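Local coordinates for protein DNA endonuclease I-HmuI (Bacillus phage SPO1, PDB 1U3E) that probably acts as an intron-homing HNH endonuclease that binds its DNA target and cuts it with the help of a metal ion, at residues Asp5-Glu10 / Ala60-Glu65; Asp37-Ile42 / Gln54-Val59. All coordinates share one frame; numbering follows the deposited sequence.

Contact 1: residues Asp5-Glu10 / Ala60-Glu65. With EDO (1,2-ethanediol), chain P.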
loop_
_atom_site.group_PDB
_atom_site.type_symbol
_atom_site.label_atom_id
_atom_site.label_comp_id
_atom_site.label_asym_id
_atom_site.label_seq_id
_atom_site.Cartn_x
_atom_site.Cartn_y
_atom_site.Cartn_z
ATOM N N ASP D 5 19.489 -15.093 20.988
ATOM C CA ASP D 5 20.085 -15.525 19.735
ATOM C C ASP D 5 19.057 -15.521 18.615
ATOM O O ASP D 5 17.987 -16.119 18.744
ATOM C CB ASP D 5 20.663 -16.923 19.882
ATOM C CG ASP D 5 21.962 -16.922 20.626
ATOM O OD1 ASP D 5 22.945 -16.393 20.064
ATOM O OD2 ASP D 5 22.000 -17.435 21.764
ATOM N N ILE D 6 19.387 -14.856 17.512
ATOM C CA ILE D 6 18.473 -14.789 16.384
ATOM C C ILE D 6 18.171 -16.185 15.863
ATOM O O ILE D 6 19.031 -16.868 15.316
ATOM C CB ILE D 6 19.045 -13.900 15.253
ATOM C CG1 ILE D 6 19.265 -12.483 15.790
ATOM C CG2 ILE D 6 18.084 -13.866 14.061
ATOM C CD1 ILE D 6 19.684 -11.484 14.755
ATOM N N LYS D 7 16.930 -16.610 16.055
ATOM C CA LYS D 7 16.508 -17.927 15.615
ATOM C C LYS D 7 16.862 -18.130 14.155
ATOM O O LYS D 7 16.625 -17.253 13.324
ATOM C CB LYS D 7 14.997 -18.094 15.811
ATOM C CG LYS D 7 14.559 -18.091 17.279
ATOM C CD LYS D 7 13.039 -18.069 17.414
ATOM C CE LYS D 7 12.620 -17.798 18.850
ATOM N NZ LYS D 7 11.174 -17.434 18.943
ATOM N N GLY D 8 17.445 -19.284 13.850
ATOM C CA GLY D 8 17.799 -19.589 12.481
ATOM C C GLY D 8 19.141 -19.034 12.112
ATOM O O GLY D 8 19.580 -19.182 10.977
ATOM N N TYR D 9 19.784 -18.385 13.076
ATOM C CA TYR D 9 21.107 -17.799 12.883
ATOM C C TYR D 9 21.920 -17.912 14.158
ATOM O O TYR D 9 22.850 -17.145 14.377
ATOM C CB TYR D 9 21.001 -16.320 12.501
ATOM C CG TYR D 9 20.571 -16.060 11.075
ATOM C CD1 TYR D 9 19.225 -16.013 10.725
ATOM C CD2 TYR D 9 21.517 -15.859 10.072
ATOM C CE1 TYR D 9 18.829 -15.766 9.409
ATOM C CE2 TYR D 9 21.127 -15.615 8.760
ATOM C CZ TYR D 9 19.782 -15.569 8.437
ATOM O OH TYR D 9 19.403 -15.305 7.144
ATOM N N GLU D 10 21.548 -18.870 14.997
ATOM C CA GLU D 10 22.218 -19.101 16.270
ATOM C C GLU D 10 23.723 -19.297 16.078
ATOM O O GLU D 10 24.160 -20.018 15.178
ATOM C CB GLU D 10 21.628 -20.334 16.961
ATOM C CG GLU D 10 20.113 -20.313 17.177
ATOM C CD GLU D 10 19.310 -20.666 15.927
ATOM O OE1 GLU D 10 18.067 -20.729 16.019
ATOM O OE2 GLU D 10 19.915 -20.885 14.855
ATOM N N ALA D 60 10.478 -7.882 17.924
ATOM C CA ALA D 60 9.164 -8.428 18.195
ATOM C C ALA D 60 9.168 -9.963 18.207
ATOM O O ALA D 60 8.611 -10.587 19.111
ATOM C CB ALA D 60 8.182 -7.921 17.164
ATOM N N ILE D 61 9.796 -10.577 17.212
ATOM C CA ILE D 61 9.827 -12.027 17.150
ATOM C C ILE D 61 10.493 -12.643 18.359
ATOM O O ILE D 61 10.105 -13.716 18.809
ATOM C CB ILE D 61 10.556 -12.529 15.880
ATOM C CG1 ILE D 61 9.633 -12.398 14.669
ATOM C CG2 ILE D 61 10.975 -13.989 16.050
ATOM C CD1 ILE D 61 10.287 -12.728 13.355
ATOM N N HIS D 62 11.489 -11.968 18.905
ATOM C CA HIS D 62 12.183 -12.546 20.034
ATOM C C HIS D 62 11.743 -12.088 21.422
ATOM O O HIS D 62 11.830 -12.855 22.383
ATOM C CB HIS D 62 13.690 -12.357 19.844
ATOM C CG HIS D 62 14.242 -13.083 18.650
ATOM N ND1 HIS D 62 14.135 -12.595 17.365
ATOM C CD2 HIS D 62 14.859 -14.286 18.545
ATOM C CE1 HIS D 62 14.659 -13.467 16.522
ATOM N NE2 HIS D 62 15.104 -14.502 17.213
ATOM N N PHE D 63 11.241 -10.865 21.531
ATOM C CA PHE D 63 10.828 -10.364 22.839
ATOM C C PHE D 63 9.364 -9.957 22.975
ATOM O O PHE D 63 9.027 -9.215 23.886
ATOM C CB PHE D 63 11.695 -9.166 23.245
ATOM C CG PHE D 63 13.167 -9.382 23.054
ATOM C CD1 PHE D 63 13.799 -8.948 21.901
ATOM C CD2 PHE D 63 13.921 -10.015 24.024
ATOM C CE1 PHE D 63 15.160 -9.137 21.716
ATOM C CE2 PHE D 63 15.287 -10.212 23.848
ATOM C CZ PHE D 63 15.904 -9.771 22.692
ATOM N N CYS D 64 8.487 -10.439 22.099
ATOM C CA CYS D 64 7.084 -10.054 22.182
ATOM C C CYS D 64 6.078 -11.179 22.005
ATOM O O CYS D 64 5.954 -11.739 20.918
ATOM C CB CYS D 64 6.794 -8.972 21.153
ATOM S SG CYS D 64 7.605 -7.417 21.478
ATOM N N GLU D 65 5.340 -11.496 23.065
ATOM C CA GLU D 65 4.329 -12.545 22.989
ATOM C C GLU D 65 3.222 -12.093 22.022
ATOM O O GLU D 65 3.015 -10.895 21.794
ATOM C CB GLU D 65 3.716 -12.818 24.374
ATOM C CG GLU D 65 4.726 -12.990 25.518
ATOM C CD GLU D 65 5.562 -14.274 25.428
ATOM O OE1 GLU D 65 6.682 -14.300 25.993
ATOM O OE2 GLU D 65 5.098 -15.258 24.807
HETATM C C1 EDO P . 8.206 -15.023 22.703
HETATM O O1 EDO P . 8.976 -13.801 22.673
HETATM C C2 EDO P . 9.146 -16.225 23.027
HETATM O O2 EDO P . 10.188 -16.332 21.997
#
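H62 and K7 carry this contact. The backbone N of K7 donates a hydrogen bond to H62 NE2 at 3.0 Å. The bond is nearly straight, with an N-H...acceptor angle of 168°. K7 N-H meets the ring at its edge, 11° out of the plane. NE2 is the acceptor, because K7 N brings the hydrogen. The other ring nitrogen, ND1, is hydrogen-bonded to L58 O, one turn back in the same helix. Both ring nitrogens thus have backbone partners, and together they fix the rotation of a buried imidazole.

H62 CG lies anti to its own carbonyl carbon, chi1 -64°, and this points the ring from the helix toward the loop. I6 packs by its backbone: I6 CA is 3.5 Å from H62 NE2. The I6 side chain touches more lightly, with I6 CG2 4.2 Å from H62 CE1. D5 O lies 3.6 Å from H62 CD2.

The loop is a type II beta turn, I6 to Y9, closed by a bond from Y9 N to I6 O. It follows strand 3-5 of the antiparallel N-terminal sheet, in the NUMOD4 region. Its partner is the last turn of helix 55-63, in the HNH endonuclease region. V15 of strand 13-16 also packs on H62, and I6 reaches both V15 and L44.

The K7 side chain is extended beyond CG and runs past the imidazole in the opposite direction. K7 CG comes within 3.6 Å of H62 NE2. At the far end, K7 NZ makes a weak hydrogen bond to O2 of an ethanediol, probably from the crystallisation liquor. The diol's O1 makes another weak bond, to H62 O at 3.0 Å. K4 NZ also donates to H62 O.

Contact 2: residues Asp37-Ile42 / Gln54-Val59; sequences DGYHRI and QVHRLV. With nucleotides of chain C.
Y39 and H56 meet at a slant, with Y39 CD2 3.5 Å from H56 CE1 and the ring planes 36° apart. Both hold DNA phosphates. H56 CG sits between its backbone N and carbonyl carbon, chi1 68°, bringing the ring to Y39 and to DT2 of chain C. H56 NE2 bonds to OP2 of that nucleotide at 2.6 Å, and Y39 OH bonds to OP1 of DG1 of chain C. Q54 NE2 donates to OP2 of DT3 of chain C at 3.2 Å. R41 passes beside Q54, CG to CG 4.2 Å, and its NH1 and NH2 both donate to O4 of DT3, NH2 at 3.0 Å.

Behind this layer, D37 OD1 uses its syn lone pair to hold R41 NH2 in a salt bridge. D37 OD2 accepts from Y39 N, an Asx turn. R41 and Q54 form an antiparallel non-hydrogen-bonded pair, and Q54 is the N-cap residue of helix 55-63. V55 N donates to H40 O at 2.8 Å. The Y39 side chain is about 7 Å from the bound manganese ion, held by D74 and N96, so the contact borders the metal site.

Phosphate binding is thus combined with a base contact, and D37 probably steadies the arginine's charge.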
loop_
_atom_site.group_PDB
_atom_site.type_symbol
_atom_site.label_atom_id
_atom_site.label_comp_id
_atom_site.label_asym_id
_atom_site.label_seq_id
_atom_site.Cartn_x
_atom_site.Cartn_y
_atom_site.Cartn_z
ATOM N N ASP D 37 11.312 4.713 3.386
ATOM C CA ASP D 37 10.103 4.287 4.082
ATOM C C ASP D 37 10.279 4.367 5.596
ATOM O O ASP D 37 9.328 4.207 6.351
ATOM C CB ASP D 37 9.649 2.883 3.634
ATOM C CG ASP D 37 10.611 1.775 4.012
ATOM O OD1 ASP D 37 10.440 0.648 3.510
ATOM O OD2 ASP D 37 11.541 2.040 4.806
ATOM N N GLY D 38 11.512 4.601 6.010
ATOM C CA GLY D 38 11.831 4.817 7.420
ATOM C C GLY D 38 11.899 3.609 8.380
ATOM O O GLY D 38 11.965 3.805 9.592
ATOM N N TYR D 39 11.906 2.378 7.885
ATOM C CA TYR D 39 12.039 1.236 8.786
ATOM C C TYR D 39 13.458 0.739 8.875
ATOM O O TYR D 39 14.081 0.497 7.836
ATOM C CB TYR D 39 11.159 0.088 8.324
ATOM C CG TYR D 39 9.708 0.412 8.398
ATOM C CD1 TYR D 39 9.004 0.794 7.263
ATOM C CD2 TYR D 39 9.035 0.379 9.620
ATOM C CE1 TYR D 39 7.653 1.140 7.337
ATOM C CE2 TYR D 39 7.688 0.726 9.711
ATOM C CZ TYR D 39 7.002 1.107 8.562
ATOM O OH TYR D 39 5.681 1.460 8.644
ATOM N N HIS D 40 13.977 0.582 10.085
ATOM C CA HIS D 40 15.355 0.069 10.231
ATOM C C HIS D 40 15.550 -1.365 9.815
ATOM O O HIS D 40 14.937 -2.278 10.377
ATOM C CB HIS D 40 15.793 0.195 11.684
ATOM C CG HIS D 40 15.658 1.600 12.251
ATOM N ND1 HIS D 40 16.180 1.965 13.472
ATOM C CD2 HIS D 40 15.052 2.704 11.751
ATOM C CE1 HIS D 40 15.902 3.236 13.701
ATOM N NE2 HIS D 40 15.218 3.706 12.673
ATOM N N ARG D 41 16.419 -1.575 8.825
ATOM C CA ARG D 41 16.725 -2.916 8.319
ATOM C C ARG D 41 18.208 -3.261 8.479
ATOM O O ARG D 41 19.040 -2.397 8.741
ATOM C CB ARG D 41 16.369 -3.033 6.832
ATOM C CG ARG D 41 14.915 -2.716 6.501
ATOM C CD ARG D 41 14.757 -1.366 5.833
ATOM N NE ARG D 41 13.407 -1.156 5.304
ATOM C CZ ARG D 41 12.849 -1.939 4.388
ATOM N NH1 ARG D 41 13.533 -2.973 3.909
ATOM N NH2 ARG D 41 11.615 -1.703 3.961
ATOM N N ILE D 42 18.528 -4.535 8.324
ATOM C CA ILE D 42 19.903 -4.993 8.407
ATOM C C ILE D 42 19.980 -6.267 7.596
ATOM O O ILE D 42 18.953 -6.849 7.265
ATOM C CB ILE D 42 20.358 -5.267 9.871
ATOM C CG1 ILE D 42 19.380 -6.191 10.586
ATOM C CG2 ILE D 42 20.467 -3.964 10.638
ATOM C CD1 ILE D 42 19.498 -7.639 10.221
ATOM N N GLN D 54 14.033 -6.828 8.980
ATOM C CA GLN D 54 13.548 -5.604 9.630
ATOM C C GLN D 54 13.783 -5.655 11.139
ATOM O O GLN D 54 13.169 -6.459 11.845
ATOM C CB GLN D 54 12.059 -5.405 9.401
ATOM C CG GLN D 54 11.673 -4.995 8.022
ATOM C CD GLN D 54 10.253 -4.486 7.969
ATOM O OE1 GLN D 54 10.006 -3.294 8.111
ATOM N NE2 GLN D 54 9.308 -5.394 7.782
ATOM N N VAL D 55 14.660 -4.784 11.627
ATOM C CA VAL D 55 14.994 -4.731 13.036
ATOM C C VAL D 55 13.781 -4.835 13.941
ATOM O O VAL D 55 13.811 -5.573 14.918
ATOM C CB VAL D 55 15.762 -3.444 13.366
ATOM C CG1 VAL D 55 15.962 -3.304 14.877
ATOM C CG2 VAL D 55 17.087 -3.463 12.655
ATOM N N HIS D 56 12.706 -4.121 13.641
ATOM C CA HIS D 56 11.572 -4.226 14.533
ATOM C C HIS D 56 10.867 -5.577 14.512
ATOM O O HIS D 56 10.189 -5.929 15.477
ATOM C CB HIS D 56 10.567 -3.094 14.311
ATOM C CG HIS D 56 9.861 -3.142 13.000
ATOM N ND1 HIS D 56 10.421 -2.671 11.836
ATOM C CD2 HIS D 56 8.622 -3.575 12.675
ATOM C CE1 HIS D 56 9.555 -2.809 10.849
ATOM N NE2 HIS D 56 8.456 -3.355 11.331
ATOM N N ARG D 57 11.007 -6.344 13.437
ATOM C CA ARG D 57 10.377 -7.653 13.419
ATOM C C ARG D 57 11.239 -8.581 14.264
ATOM O O ARG D 57 10.728 -9.384 15.051
ATOM C CB ARG D 57 10.287 -8.222 12.010
ATOM C CG ARG D 57 9.239 -7.621 11.139
ATOM C CD ARG D 57 8.715 -8.662 10.186
ATOM N NE ARG D 57 7.308 -8.938 10.440
ATOM C CZ ARG D 57 6.771 -10.152 10.443
ATOM N NH1 ARG D 57 7.526 -11.219 10.202
ATOM N NH2 ARG D 57 5.478 -10.301 10.696
ATOM N N LEU D 58 12.553 -8.467 14.098
ATOM C CA LEU D 58 13.472 -9.302 14.852
ATOM C C LEU D 58 13.267 -9.110 16.353
ATOM O O LEU D 58 13.290 -10.077 17.121
ATOM C CB LEU D 58 14.924 -8.995 14.470
ATOM C CG LEU D 58 15.334 -9.285 13.023
ATOM C CD1 LEU D 58 16.744 -8.816 12.807
ATOM C CD2 LEU D 58 15.241 -10.757 12.722
ATOM N N VAL D 59 13.057 -7.870 16.776
ATOM C CA VAL D 59 12.854 -7.615 18.192
ATOM C C VAL D 59 11.548 -8.271 18.602
ATOM O O VAL D 59 11.512 -9.122 19.491
ATOM C CB VAL D 59 12.803 -6.097 18.491
ATOM C CG1 VAL D 59 12.587 -5.861 19.970
ATOM C CG2 VAL D 59 14.105 -5.438 18.057
ATOM P P DT C 2 5.632 -5.546 9.492
ATOM O OP1 DT C 2 5.367 -6.639 10.463
ATOM O OP2 DT C 2 6.660 -4.544 9.879
ATOM O "O5'" DT C 2 5.897 -6.131 8.023
ATOM C "C5'" DT C 2 5.012 -7.160 7.522
ATOM C "C4'" DT C 2 5.497 -7.672 6.184
ATOM O "O4'" DT C 2 5.194 -6.671 5.200
ATOM C "C3'" DT C 2 6.994 -7.942 6.077
ATOM O "O3'" DT C 2 7.367 -9.280 6.299
ATOM C "C2'" DT C 2 7.258 -7.657 4.621
ATOM C "C1'" DT C 2 6.181 -6.722 4.204
ATOM N N1 DT C 2 6.706 -5.403 3.949
ATOM C C2 DT C 2 7.046 -5.192 2.651
ATOM O O2 DT C 2 6.963 -6.027 1.764
ATOM N N3 DT C 2 7.510 -3.943 2.431
ATOM C C4 DT C 2 7.670 -2.927 3.329
ATOM O O4 DT C 2 8.128 -1.842 2.956
ATOM C C5 DT C 2 7.276 -3.227 4.670
ATOM C C7 DT C 2 7.397 -2.170 5.724
ATOM C C6 DT C 2 6.812 -4.456 4.925
ATOM P P DT C 3 8.911 -9.634 6.384
ATOM O OP1 DT C 3 9.032 -10.881 7.171
ATOM O OP2 DT C 3 9.653 -8.453 6.848
ATOM O "O5'" DT C 3 9.376 -9.944 4.870
ATOM C "C5'" DT C 3 8.701 -10.970 4.124
ATOM C "C4'" DT C 3 9.123 -10.898 2.674
ATOM O "O4'" DT C 3 8.783 -9.586 2.116
ATOM C "C3'" DT C 3 10.625 -11.062 2.443
ATOM O "O3'" DT C 3 10.858 -12.353 1.889
ATOM C "C2'" DT C 3 10.999 -10.079 1.349
ATOM C "C1'" DT C 3 9.792 -9.172 1.225
ATOM N N1 DT C 3 10.130 -7.764 1.469
ATOM C C2 DT C 3 10.439 -7.004 0.366
ATOM O O2 DT C 3 10.433 -7.455 -0.768
ATOM N N3 DT C 3 10.757 -5.696 0.639
ATOM C C4 DT C 3 10.795 -5.089 1.884
ATOM O O4 DT C 3 11.096 -3.895 1.975
ATOM C C5 DT C 3 10.461 -5.955 3.001
ATOM C C7 DT C 3 10.497 -5.393 4.397
ATOM C C6 DT C 3 10.154 -7.231 2.739
ATOM O OP3 DG C 1 2.772 0.363 12.923
ATOM P P DG C 1 3.977 0.060 12.065
ATOM O OP1 DG C 1 4.604 1.313 11.502
ATOM O OP2 DG C 1 4.919 -0.892 12.726
ATOM O "O5'" DG C 1 3.365 -0.726 10.788
ATOM C "C5'" DG C 1 4.228 -1.445 9.901
ATOM C "C4'" DG C 1 3.445 -2.466 9.114
ATOM O "O4'" DG C 1 2.856 -1.802 7.985
ATOM C "C3'" DG C 1 4.303 -3.558 8.512
ATOM O "O3'" DG C 1 4.278 -4.725 9.311
ATOM C "C2'" DG C 1 3.564 -3.914 7.240
ATOM C "C1'" DG C 1 2.894 -2.627 6.838
ATOM N N9 DG C 1 3.653 -1.905 5.825
ATOM C C8 DG C 1 4.240 -0.670 5.958
ATOM N N7 DG C 1 4.831 -0.264 4.868
ATOM C C5 DG C 1 4.628 -1.299 3.970
ATOM C C6 DG C 1 5.032 -1.428 2.639
ATOM O O6 DG C 1 5.673 -0.629 1.953
ATOM N N1 DG C 1 4.618 -2.635 2.090
ATOM C C2 DG C 1 3.907 -3.596 2.750
ATOM N N2 DG C 1 3.600 -4.693 2.048
ATOM N N3 DG C 1 3.520 -3.487 4.006
ATOM C C4 DG C 1 3.911 -2.320 4.549
#

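From the N terminus, the chain leaves strand 3-5 and enters the turn of contact 1. It then runs through the N-terminal antiparallel sheet to 37-42, the first half of contact 2. The hairpin of strands 41-46 and 49-54 follows. Segment 54-59 returns to 37-42 and closes the shorter loop, contact 2. The same helix, 55-63, continues directly into 60-65, which reaches back to 5-10 and closes the longer loop, contact 1. Contact 2 therefore nests within contact 1. Their centres lie 13 Å apart. The helix joins the hairpin base and DNA at its start to the N-terminal loop at its end.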